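Local coordinates for protein isoprenyl transferase (Helicobacter pylori, PDB 2D2R) that catalyses the magnesium-dependent condensation of isopentenyl diphosphate with allylic pyrophosphates, building the long undecaprenyl chain, and works as a homodimer, at residues 186-191 against 210-215; 27-32 against 217-222; 21-26 against 63-68. One frame throughout, in Å; residues are numbered along the deposited sequence.

Contact 1. Residues 186-191 against 210-215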
loop_
_atom_site.group_PDB
_atom_site.type_symbol
_atom_site.label_atom_id
_atom_site.label_comp_id
_atom_site.label_asym_id
_atom_site.label_seq_id
_atom_site.Cartn_x
_atom_site.Cartn_y
_atom_site.Cartn_z
ATOM N N VAL A 186 -10.800 1.279 -1.862
ATOM C CA VAL A 186 -10.843 0.282 -0.815
ATOM C C VAL A 186 -11.003 0.897 0.577
ATOM O O VAL A 186 -10.244 1.823 0.925
ATOM C CB VAL A 186 -9.575 -0.567 -0.836
ATOM C CG1 VAL A 186 -9.593 -1.501 0.372
ATOM C CG2 VAL A 186 -9.496 -1.330 -2.129
ATOM N N ASP A 187 -11.962 0.401 1.373
ATOM C CA ASP A 187 -12.136 0.927 2.723
ATOM C C ASP A 187 -11.396 0.136 3.790
ATOM O O ASP A 187 -10.971 0.699 4.805
ATOM C CB ASP A 187 -13.602 0.948 3.142
ATOM C CG ASP A 187 -14.428 1.863 2.282
ATOM O OD1 ASP A 187 -14.178 3.085 2.297
ATOM O OD2 ASP A 187 -15.324 1.347 1.562
ATOM N N LEU A 188 -11.273 -1.166 3.572
ATOM C CA LEU A 188 -10.652 -2.030 4.544
ATOM C C LEU A 188 -9.955 -3.109 3.741
ATOM O O LEU A 188 -10.576 -3.754 2.907
ATOM C CB LEU A 188 -11.765 -2.582 5.495
ATOM C CG LEU A 188 -11.832 -3.948 6.183
ATOM C CD1 LEU A 188 -10.490 -4.484 6.586
ATOM C CD2 LEU A 188 -12.794 -3.943 7.351
ATOM N N LEU A 189 -8.645 -3.242 3.926
ATOM C CA LEU A 189 -7.836 -4.257 3.226
ATOM C C LEU A 189 -7.425 -5.256 4.289
ATOM O O LEU A 189 -6.760 -4.921 5.269
ATOM C CB LEU A 189 -6.583 -3.613 2.577
ATOM C CG LEU A 189 -5.603 -4.635 1.996
ATOM C CD1 LEU A 189 -6.313 -5.453 0.888
ATOM C CD2 LEU A 189 -4.418 -3.938 1.409
ATOM N N LEU A 190 -7.897 -6.483 4.137
ATOM C CA LEU A 190 -7.612 -7.518 5.122
ATOM C C LEU A 190 -6.681 -8.550 4.590
ATOM O O LEU A 190 -6.805 -8.925 3.430
ATOM C CB LEU A 190 -8.912 -8.249 5.489
ATOM C CG LEU A 190 -8.810 -9.553 6.256
ATOM C CD1 LEU A 190 -8.390 -9.208 7.700
ATOM C CD2 LEU A 190 -10.263 -10.264 6.234
ATOM N N ARG A 191 -5.744 -8.997 5.418
ATOM C CA ARG A 191 -4.840 -10.078 4.999
ATOM C C ARG A 191 -4.867 -11.183 6.053
ATOM O O ARG A 191 -4.596 -10.956 7.239
ATOM C CB ARG A 191 -3.384 -9.601 4.783
ATOM C CG ARG A 191 -2.443 -10.752 4.468
ATOM C CD ARG A 191 -1.138 -10.341 3.827
ATOM N NE ARG A 191 -0.355 -11.513 3.477
ATOM C CZ ARG A 191 0.632 -11.508 2.601
ATOM N NH1 ARG A 191 0.963 -10.340 2.010
ATOM N NH2 ARG A 191 1.219 -12.665 2.240
ATOM N N GLU A 210 -8.300 1.085 5.827
ATOM C CA GLU A 210 -7.983 0.605 7.150
ATOM C C GLU A 210 -7.390 -0.767 6.879
ATOM O O GLU A 210 -7.969 -1.550 6.098
ATOM C CB GLU A 210 -9.231 0.458 7.971
ATOM C CG GLU A 210 -9.751 1.785 8.420
ATOM C CD GLU A 210 -8.782 2.476 9.380
ATOM O OE1 GLU A 210 -8.875 3.699 9.458
ATOM O OE2 GLU A 210 -7.976 1.809 10.074
ATOM N N LEU A 211 -6.233 -1.051 7.506
ATOM C CA LEU A 211 -5.517 -2.301 7.340
ATOM C C LEU A 211 -5.769 -3.228 8.505
ATOM O O LEU A 211 -5.701 -2.825 9.680
ATOM C CB LEU A 211 -3.990 -2.031 7.220
ATOM C CG LEU A 211 -3.573 -0.980 6.190
ATOM C CD1 LEU A 211 -1.986 -0.772 6.081
ATOM C CD2 LEU A 211 -4.088 -1.500 4.827
ATOM N N PHE A 212 -6.151 -4.452 8.175
ATOM C CA PHE A 212 -6.419 -5.494 9.174
ATOM C C PHE A 212 -5.625 -6.732 8.844
ATOM O O PHE A 212 -5.469 -7.109 7.688
ATOM C CB PHE A 212 -7.929 -5.890 9.250
ATOM C CG PHE A 212 -8.715 -4.996 10.108
ATOM C CD1 PHE A 212 -9.156 -3.755 9.616
ATOM C CD2 PHE A 212 -8.994 -5.374 11.415
ATOM C CE1 PHE A 212 -9.896 -2.871 10.426
ATOM C CE2 PHE A 212 -9.742 -4.503 12.271
ATOM C CZ PHE A 212 -10.192 -3.264 11.770
ATOM N N PHE A 213 -5.123 -7.355 9.883
ATOM C CA PHE A 213 -4.303 -8.545 9.766
ATOM C C PHE A 213 -4.788 -9.620 10.763
ATOM O O PHE A 213 -5.223 -9.312 11.865
ATOM C CB PHE A 213 -2.829 -8.174 10.084
ATOM C CG PHE A 213 -2.276 -7.146 9.155
ATOM C CD1 PHE A 213 -1.826 -7.489 7.882
ATOM C CD2 PHE A 213 -2.302 -5.813 9.509
ATOM C CE1 PHE A 213 -1.406 -6.516 6.962
ATOM C CE2 PHE A 213 -1.899 -4.844 8.609
ATOM C CZ PHE A 213 -1.453 -5.200 7.343
ATOM N N THR A 214 -4.761 -10.876 10.347
ATOM C CA THR A 214 -5.127 -11.952 11.235
ATOM C C THR A 214 -4.350 -13.188 10.861
ATOM O O THR A 214 -4.158 -13.487 9.691
ATOM C CB THR A 214 -6.640 -12.291 11.173
ATOM O OG1 THR A 214 -6.943 -13.240 12.231
ATOM C CG2 THR A 214 -7.011 -12.940 9.767
ATOM N N PRO A 215 -3.881 -13.934 11.875
ATOM C CA PRO A 215 -3.122 -15.180 11.763
ATOM C C PRO A 215 -4.008 -16.292 11.274
ATOM O O PRO A 215 -3.527 -17.290 10.708
ATOM C CB PRO A 215 -2.686 -15.446 13.191
ATOM C CG PRO A 215 -3.741 -14.898 13.942
ATOM C CD PRO A 215 -4.001 -13.562 13.281
#
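L188 and F212 meet on one face of a two-stranded parallel pairing, in which strand 188-191 runs beside strand 210-213 with axes 4.7 Å apart and inclined by 17°. Five backbone hydrogen bonds join the strands, alternating in direction. The first, from E210 N to D187 O, spans 2.9 Å; L189 N donates to E210 O and T214 N to R191 O. L189 O and F212 O accept the remaining two, from F212 N and R191 N.

The side chain of F212 can be followed outward. CB touches both leucine methyls, 3.7 Å from CD1 of L190 and 4.0 Å from CD1 of L188. CG is again 4.0 Å from L188 CD1, and CD1 of the ring closes on that same methyl at 3.4 Å, a tight contact made obliquely to the ring. With chi1 at -84°, CG lies beside the backbone N and the ring leans back toward L188. Outside the pairing, R236 of helix 223-236 makes a cation-pi contact with the ring, and D232 packs on the side chain.

On the face bearing L189, L211, R191 and F213 the two segments touch more lightly: CD2 of L211 touches CB of L189 at 4.0 Å, and CB of R191 meets the F213 ring. Here L198 and F213 of the second subunit pack on L211 and F213. The polar ends find partners elsewhere: the R191 guanidinium bonds to R197 O and S199 OG, while E210 forms salt bridges with R236 and with R197 of the second subunit. A backbone-bonded pairing with apolar contacts between its side chains thus holds a probable substrate-binding arginine and a probable magnesium ligand, the latter reaching the dimer interface.

Contact 2. Residues 27-32 against 217-222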
loop_
_atom_site.group_PDB
_atom_site.type_symbol
_atom_site.label_atom_id
_atom_site.label_comp_id
_atom_site.label_asym_id
_atom_site.label_seq_id
_atom_site.Cartn_x
_atom_site.Cartn_y
_atom_site.Cartn_z
ATOM N N GLY A 27 -2.221 -23.420 1.381
ATOM C CA GLY A 27 -1.308 -24.542 1.346
ATOM C C GLY A 27 -0.767 -24.837 2.724
ATOM O O GLY A 27 -0.543 -25.980 3.093
ATOM N N ARG A 28 -0.568 -23.787 3.498
ATOM C CA ARG A 28 -0.032 -23.938 4.827
ATOM C C ARG A 28 -1.026 -24.628 5.778
ATOM O O ARG A 28 -0.627 -25.376 6.670
ATOM C CB ARG A 28 0.337 -22.560 5.335
ATOM C CG ARG A 28 1.264 -22.560 6.482
ATOM C CD ARG A 28 1.546 -21.152 6.863
ATOM N NE ARG A 28 2.010 -21.129 8.234
ATOM C CZ ARG A 28 1.660 -20.204 9.114
ATOM N NH1 ARG A 28 0.840 -19.220 8.752
ATOM N NH2 ARG A 28 2.123 -20.277 10.355
ATOM N N TRP A 29 -2.318 -24.367 5.577
ATOM C CA TRP A 29 -3.389 -24.946 6.393
ATOM C C TRP A 29 -3.458 -26.441 6.114
ATOM O O TRP A 29 -3.847 -27.240 6.963
ATOM C CB TRP A 29 -4.721 -24.288 6.031
ATOM C CG TRP A 29 -5.928 -24.996 6.530
ATOM C CD1 TRP A 29 -6.545 -24.823 7.729
ATOM C CD2 TRP A 29 -6.696 -25.976 5.818
ATOM N NE1 TRP A 29 -7.664 -25.625 7.814
ATOM C CE2 TRP A 29 -7.778 -26.346 6.653
ATOM C CE3 TRP A 29 -6.575 -26.578 4.557
ATOM C CZ2 TRP A 29 -8.741 -27.294 6.264
ATOM C CZ3 TRP A 29 -7.531 -27.521 4.171
ATOM C CH2 TRP A 29 -8.601 -27.868 5.026
ATOM N N ALA A 30 -3.071 -26.796 4.903
ATOM C CA ALA A 30 -3.067 -28.175 4.478
ATOM C C ALA A 30 -1.846 -28.870 5.047
ATOM O O ALA A 30 -1.867 -30.075 5.279
ATOM C CB ALA A 30 -3.056 -28.253 2.952
ATOM N N LYS A 31 -0.789 -28.105 5.288
ATOM C CA LYS A 31 0.446 -28.664 5.815
ATOM C C LYS A 31 0.328 -29.076 7.269
ATOM O O LYS A 31 0.891 -30.090 7.676
ATOM C CB LYS A 31 1.601 -27.664 5.652
ATOM C CG LYS A 31 2.962 -28.134 6.222
ATOM C CD LYS A 31 3.270 -27.507 7.588
ATOM C CE LYS A 31 3.563 -26.005 7.479
ATOM N NZ LYS A 31 4.835 -25.723 6.743
ATOM N N LEU A 32 -0.397 -28.301 8.062
ATOM C CA LEU A 32 -0.526 -28.641 9.465
ATOM C C LEU A 32 -1.441 -29.842 9.648
ATOM O O LEU A 32 -1.452 -30.474 10.704
ATOM C CB LEU A 32 -1.016 -27.426 10.243
ATOM C CG LEU A 32 -0.055 -26.241 10.077
ATOM C CD1 LEU A 32 -0.324 -25.200 11.156
ATOM C CD2 LEU A 32 1.393 -26.735 10.166
ATOM N N LEU A 217 -5.718 -18.784 9.274
ATOM C CA LEU A 217 -5.427 -19.178 7.902
ATOM C C LEU A 217 -6.702 -19.015 7.087
ATOM O O LEU A 217 -7.801 -19.088 7.666
ATOM C CB LEU A 217 -4.944 -20.618 7.841
ATOM C CG LEU A 217 -3.651 -20.886 8.596
ATOM C CD1 LEU A 217 -3.172 -22.307 8.300
ATOM C CD2 LEU A 217 -2.564 -19.876 8.177
ATOM N N TRP A 218 -6.590 -18.830 5.768
ATOM C CA TRP A 218 -7.790 -18.606 4.967
ATOM C C TRP A 218 -8.856 -19.727 5.034
ATOM O O TRP A 218 -10.034 -19.445 5.254
ATOM C CB TRP A 218 -7.422 -18.305 3.499
ATOM C CG TRP A 218 -8.630 -18.033 2.577
ATOM C CD1 TRP A 218 -9.016 -18.789 1.517
ATOM C CD2 TRP A 218 -9.569 -16.942 2.645
ATOM N NE1 TRP A 218 -10.135 -18.248 0.915
ATOM C CE2 TRP A 218 -10.492 -17.115 1.585
ATOM C CE3 TRP A 218 -9.715 -15.833 3.496
ATOM C CZ2 TRP A 218 -11.545 -16.225 1.344
ATOM C CZ3 TRP A 218 -10.771 -14.939 3.255
ATOM C CH2 TRP A 218 -11.669 -15.144 2.188
ATOM N N PRO A 219 -8.455 -20.997 4.842
ATOM C CA PRO A 219 -9.450 -22.088 4.904
ATOM C C PRO A 219 -10.183 -22.189 6.241
ATOM O O PRO A 219 -11.189 -22.880 6.329
ATOM C CB PRO A 219 -8.626 -23.333 4.605
ATOM C CG PRO A 219 -7.565 -22.820 3.671
ATOM C CD PRO A 219 -7.156 -21.504 4.374
ATOM N N ASP A 220 -9.679 -21.525 7.277
ATOM C CA ASP A 220 -10.319 -21.545 8.598
ATOM C C ASP A 220 -11.129 -20.278 8.870
ATOM O O ASP A 220 -11.775 -20.156 9.914
ATOM C CB ASP A 220 -9.271 -21.666 9.712
ATOM C CG ASP A 220 -8.581 -23.003 9.717
ATOM O OD1 ASP A 220 -9.248 -23.996 9.347
ATOM O OD2 ASP A 220 -7.386 -23.080 10.094
ATOM N N PHE A 221 -11.088 -19.343 7.920
ATOM C CA PHE A 221 -11.743 -18.042 8.048
ATOM C C PHE A 221 -13.241 -18.119 7.876
ATOM O O PHE A 221 -13.713 -18.630 6.885
ATOM C CB PHE A 221 -11.158 -17.066 7.011
ATOM C CG PHE A 221 -11.424 -15.618 7.327
ATOM C CD1 PHE A 221 -10.874 -15.040 8.450
ATOM C CD2 PHE A 221 -12.246 -14.857 6.517
ATOM C CE1 PHE A 221 -11.134 -13.714 8.784
ATOM C CE2 PHE A 221 -12.522 -13.533 6.833
ATOM C CZ PHE A 221 -11.950 -12.958 7.998
ATOM N N THR A 222 -13.995 -17.577 8.821
ATOM C CA THR A 222 -15.438 -17.677 8.700
ATOM C C THR A 222 -16.130 -16.365 8.635
ATOM O O THR A 222 -15.543 -15.317 8.913
ATOM C CB THR A 222 -16.046 -18.389 9.886
ATOM O OG1 THR A 222 -16.008 -17.513 11.007
ATOM C CG2 THR A 222 -15.278 -19.592 10.226
#
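P219 lies over one face of the W29 indole, and this CH-pi contact joins helix 26-31 to the short 3-10 segment 218-220. P219 CB stands 3.6 Å from the centroid of the five-membered ring and only 16° off its normal. P219 CG is farther away, 3.9 Å from W29 CD2. The tryptophan is swung out from its helix with CG anti to the backbone N, which carries the indole across to the proline.

Plain apolar packing continues at the base of the tryptophan. CD1 of L217 pushes against the helix backbone, 3.3 Å from W29 CA and 3.4 Å from W29 CB, a close fit for a methyl group. The other methyl, CD2, lies 3.5 Å from NH1 of R28, whose extended chain crosses the leucine at about a right angle; the guanidinium is approached obliquely.

A polar contact finishes the set. W29 NE1 donates to OD1 of D220 at 2.7 Å, but the N-H...O angle of 122° makes the bond weak although it is short. The carboxylate plane is turned 72° from the indole, and OD2 leans toward W29 CD1 at 3.1 Å. The nearby carboxylate would probably polarise the N-H side of the indole.

R28 and W29 belong, by similarity, to the substrate-binding residues that follow the probable catalytic aspartate, D24. The contact lies at the surface, where helix 26-31 meets the connection from strand 210-213 to helix 223-236. Helix 37-56 comes in beside it: the ring of Y39 meets that of W29, K43 also touches W29, and W218 donates from its indole N-H to the backbone O of G44.

Contact 3. Residues 21-26 against 63-68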
loop_
_atom_site.group_PDB
_atom_site.type_symbol
_atom_site.label_atom_id
_atom_site.label_comp_id
_atom_site.label_asym_id
_atom_site.label_seq_id
_atom_site.Cartn_x
_atom_site.Cartn_y
_atom_site.Cartn_z
ATOM N N ILE A 21 -9.479 -8.563 0.119
ATOM C CA ILE A 21 -8.838 -9.531 0.953
ATOM C C ILE A 21 -7.699 -10.267 0.307
ATOM O O ILE A 21 -7.820 -10.706 -0.831
ATOM C CB ILE A 21 -9.855 -10.609 1.465
ATOM C CG1 ILE A 21 -11.041 -9.955 2.203
ATOM C CG2 ILE A 21 -9.099 -11.556 2.379
ATOM C CD1 ILE A 21 -12.124 -10.971 2.674
ATOM N N ILE A 22 -6.566 -10.367 1.025
ATOM C CA ILE A 22 -5.432 -11.175 0.535
ATOM C C ILE A 22 -5.731 -12.506 1.292
ATOM O O ILE A 22 -5.646 -12.588 2.517
ATOM C CB ILE A 22 -4.061 -10.536 0.974
ATOM C CG1 ILE A 22 -3.863 -9.244 0.145
ATOM C CG2 ILE A 22 -2.894 -11.519 0.746
ATOM C CD1 ILE A 22 -2.892 -8.270 0.710
ATOM N N MET A 23 -6.144 -13.524 0.542
ATOM C CA MET A 23 -6.518 -14.802 1.137
ATOM C C MET A 23 -5.283 -15.673 1.307
ATOM O O MET A 23 -4.997 -16.531 0.483
ATOM C CB MET A 23 -7.528 -15.495 0.225
ATOM C CG MET A 23 -8.657 -14.595 -0.193
ATOM S SD MET A 23 -9.750 -15.408 -1.410
ATOM C CE MET A 23 -8.609 -15.439 -2.879
ATOM N N ASP A 24 -4.545 -15.478 2.372
ATOM C CA ASP A 24 -3.352 -16.266 2.545
ATOM C C ASP A 24 -3.530 -17.408 3.584
ATOM O O ASP A 24 -4.461 -17.392 4.393
ATOM C CB ASP A 24 -2.221 -15.308 2.934
ATOM C CG ASP A 24 -0.848 -15.911 2.760
ATOM O OD1 ASP A 24 -0.669 -16.711 1.801
ATOM O OD2 ASP A 24 0.061 -15.580 3.579
ATOM N N GLY A 25 -2.633 -18.395 3.541
ATOM C CA GLY A 25 -2.693 -19.520 4.482
ATOM C C GLY A 25 -3.234 -20.866 3.975
ATOM O O GLY A 25 -3.320 -21.808 4.747
ATOM N N ASN A 26 -3.599 -20.968 2.700
ATOM C CA ASN A 26 -4.144 -22.216 2.135
ATOM C C ASN A 26 -3.243 -23.433 2.217
ATOM O O ASN A 26 -3.490 -24.380 2.971
ATOM C CB ASN A 26 -4.494 -22.036 0.660
ATOM C CG ASN A 26 -5.812 -21.354 0.450
ATOM O OD1 ASN A 26 -6.234 -21.155 -0.698
ATOM N ND2 ASN A 26 -6.488 -20.998 1.539
ATOM N N LEU A 63 -16.271 -6.486 -3.203
ATOM C CA LEU A 63 -15.381 -7.381 -2.497
ATOM C C LEU A 63 -14.347 -7.760 -3.544
ATOM O O LEU A 63 -14.710 -8.266 -4.614
ATOM C CB LEU A 63 -16.155 -8.636 -2.035
ATOM C CG LEU A 63 -15.333 -9.717 -1.320
ATOM C CD1 LEU A 63 -14.865 -9.129 0.038
ATOM C CD2 LEU A 63 -16.165 -11.026 -1.089
ATOM N N THR A 64 -13.067 -7.504 -3.261
ATOM C CA THR A 64 -12.021 -7.834 -4.200
ATOM C C THR A 64 -11.111 -8.852 -3.497
ATOM O O THR A 64 -10.650 -8.605 -2.385
ATOM C CB THR A 64 -11.219 -6.595 -4.571
ATOM O OG1 THR A 64 -12.085 -5.635 -5.166
ATOM C CG2 THR A 64 -10.148 -6.957 -5.559
ATOM N N LEU A 65 -10.833 -9.973 -4.174
ATOM C CA LEU A 65 -10.052 -11.067 -3.604
ATOM C C LEU A 65 -8.787 -11.317 -4.402
ATOM O O LEU A 65 -8.801 -11.360 -5.643
ATOM C CB LEU A 65 -10.933 -12.353 -3.542
ATOM C CG LEU A 65 -12.186 -12.254 -2.655
ATOM C CD1 LEU A 65 -13.030 -13.491 -2.791
ATOM C CD2 LEU A 65 -11.790 -12.090 -1.176
ATOM N N TYR A 66 -7.672 -11.453 -3.702
ATOM C CA TYR A 66 -6.437 -11.629 -4.422
ATOM C C TYR A 66 -6.303 -13.099 -4.790
ATOM O O TYR A 66 -5.718 -13.897 -4.050
ATOM C CB TYR A 66 -5.295 -11.115 -3.564
ATOM C CG TYR A 66 -3.995 -10.872 -4.267
ATOM C CD1 TYR A 66 -3.893 -10.927 -5.652
ATOM C CD2 TYR A 66 -2.863 -10.584 -3.538
ATOM C CE1 TYR A 66 -2.686 -10.694 -6.294
ATOM C CE2 TYR A 66 -1.642 -10.358 -4.154
ATOM C CZ TYR A 66 -1.555 -10.406 -5.539
ATOM O OH TYR A 66 -0.349 -10.114 -6.143
ATOM N N ALA A 67 -6.880 -13.448 -5.947
ATOM C CA ALA A 67 -6.890 -14.840 -6.441
ATOM C C ALA A 67 -5.488 -15.335 -6.640
ATOM O O ALA A 67 -5.118 -16.372 -6.092
ATOM C CB ALA A 67 -7.662 -14.949 -7.732
ATOM N N PHE A 68 -4.720 -14.584 -7.431
ATOM C CA PHE A 68 -3.322 -14.885 -7.687
ATOM C C PHE A 68 -2.572 -13.810 -8.495
ATOM O O PHE A 68 -3.199 -13.027 -9.254
ATOM C CB PHE A 68 -3.202 -16.273 -8.332
ATOM C CG PHE A 68 -3.023 -16.271 -9.820
ATOM C CD1 PHE A 68 -1.761 -16.045 -10.393
ATOM C CD2 PHE A 68 -4.088 -16.605 -10.652
ATOM C CE1 PHE A 68 -1.558 -16.168 -11.785
ATOM C CE2 PHE A 68 -3.897 -16.731 -12.046
ATOM C CZ PHE A 68 -2.629 -16.514 -12.609
#
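I21 and L65 are paired across parallel strands 18-22 and 62-66, and here the contact is tightest. I21 N donates to T64 O at 2.8 Å, and I21 O takes the N-H of Y66 at 3.0 Å, so both backbone polar groups of I21 are used on this neighbour. The two side chains lie alongside, pointing the same way; CD2 of L65 touches I21 CB at 3.6 Å. M23 adds its sulfur from across, SD standing 3.9 Å from both CB and CD2 of L65. A bend at chi3 (-70°) then turns the methyl toward the next residue, and M23 CE lies 3.5 Å from Y66 O.

The other face is looser. I22 and Y66 run side by side, and CG1 of I22 reaches the edge of the tyrosine ring at CD2, 4.0 Å away. F201 stacks on this ring, while the Y66 hydroxyl is hydrogen-bonded to Y143 O. Past the strands the chains part: inverse gamma turns centred on M23 and Y66 lead them away, one toward D24, the catalytic and magnesium-binding aspartate by similarity, the other toward partly exposed A67, shortly before a part of the chain that is not modelled.

The pairing is central in the parallel sheet. Strand 188-191 flanks strand 18-22 on its other side, bonding to I22 and packing R191 against it, and strand 136-140 flanks strand 62-66. Helix 37-56, which belongs to the crossover joining the two strands, covers the face of M23 and L65 through L48.

How the contacts relate
Contacts 1 and 3 are buried strand pairings of one parallel sheet, contact 3 in its middle and contact 1 at the edge that meets the second subunit; contact 2 lies at the surface beyond the strand ends. The two pairings rely on backbone hydrogen bonds and apolar packing, whereas contact 2 has no backbone bond between its segments and sets an indole against a leucine and a proline, with one weak polar bond. L190 O to I22 N, 2.8 Å, joins contacts 1 and 3, and a long, weak ion pair links R191 to D24. W218 N to D24 O, 2.9 Å, ties contact 2 to contact 3. Each contact holds or adjoins residues of the probable active site.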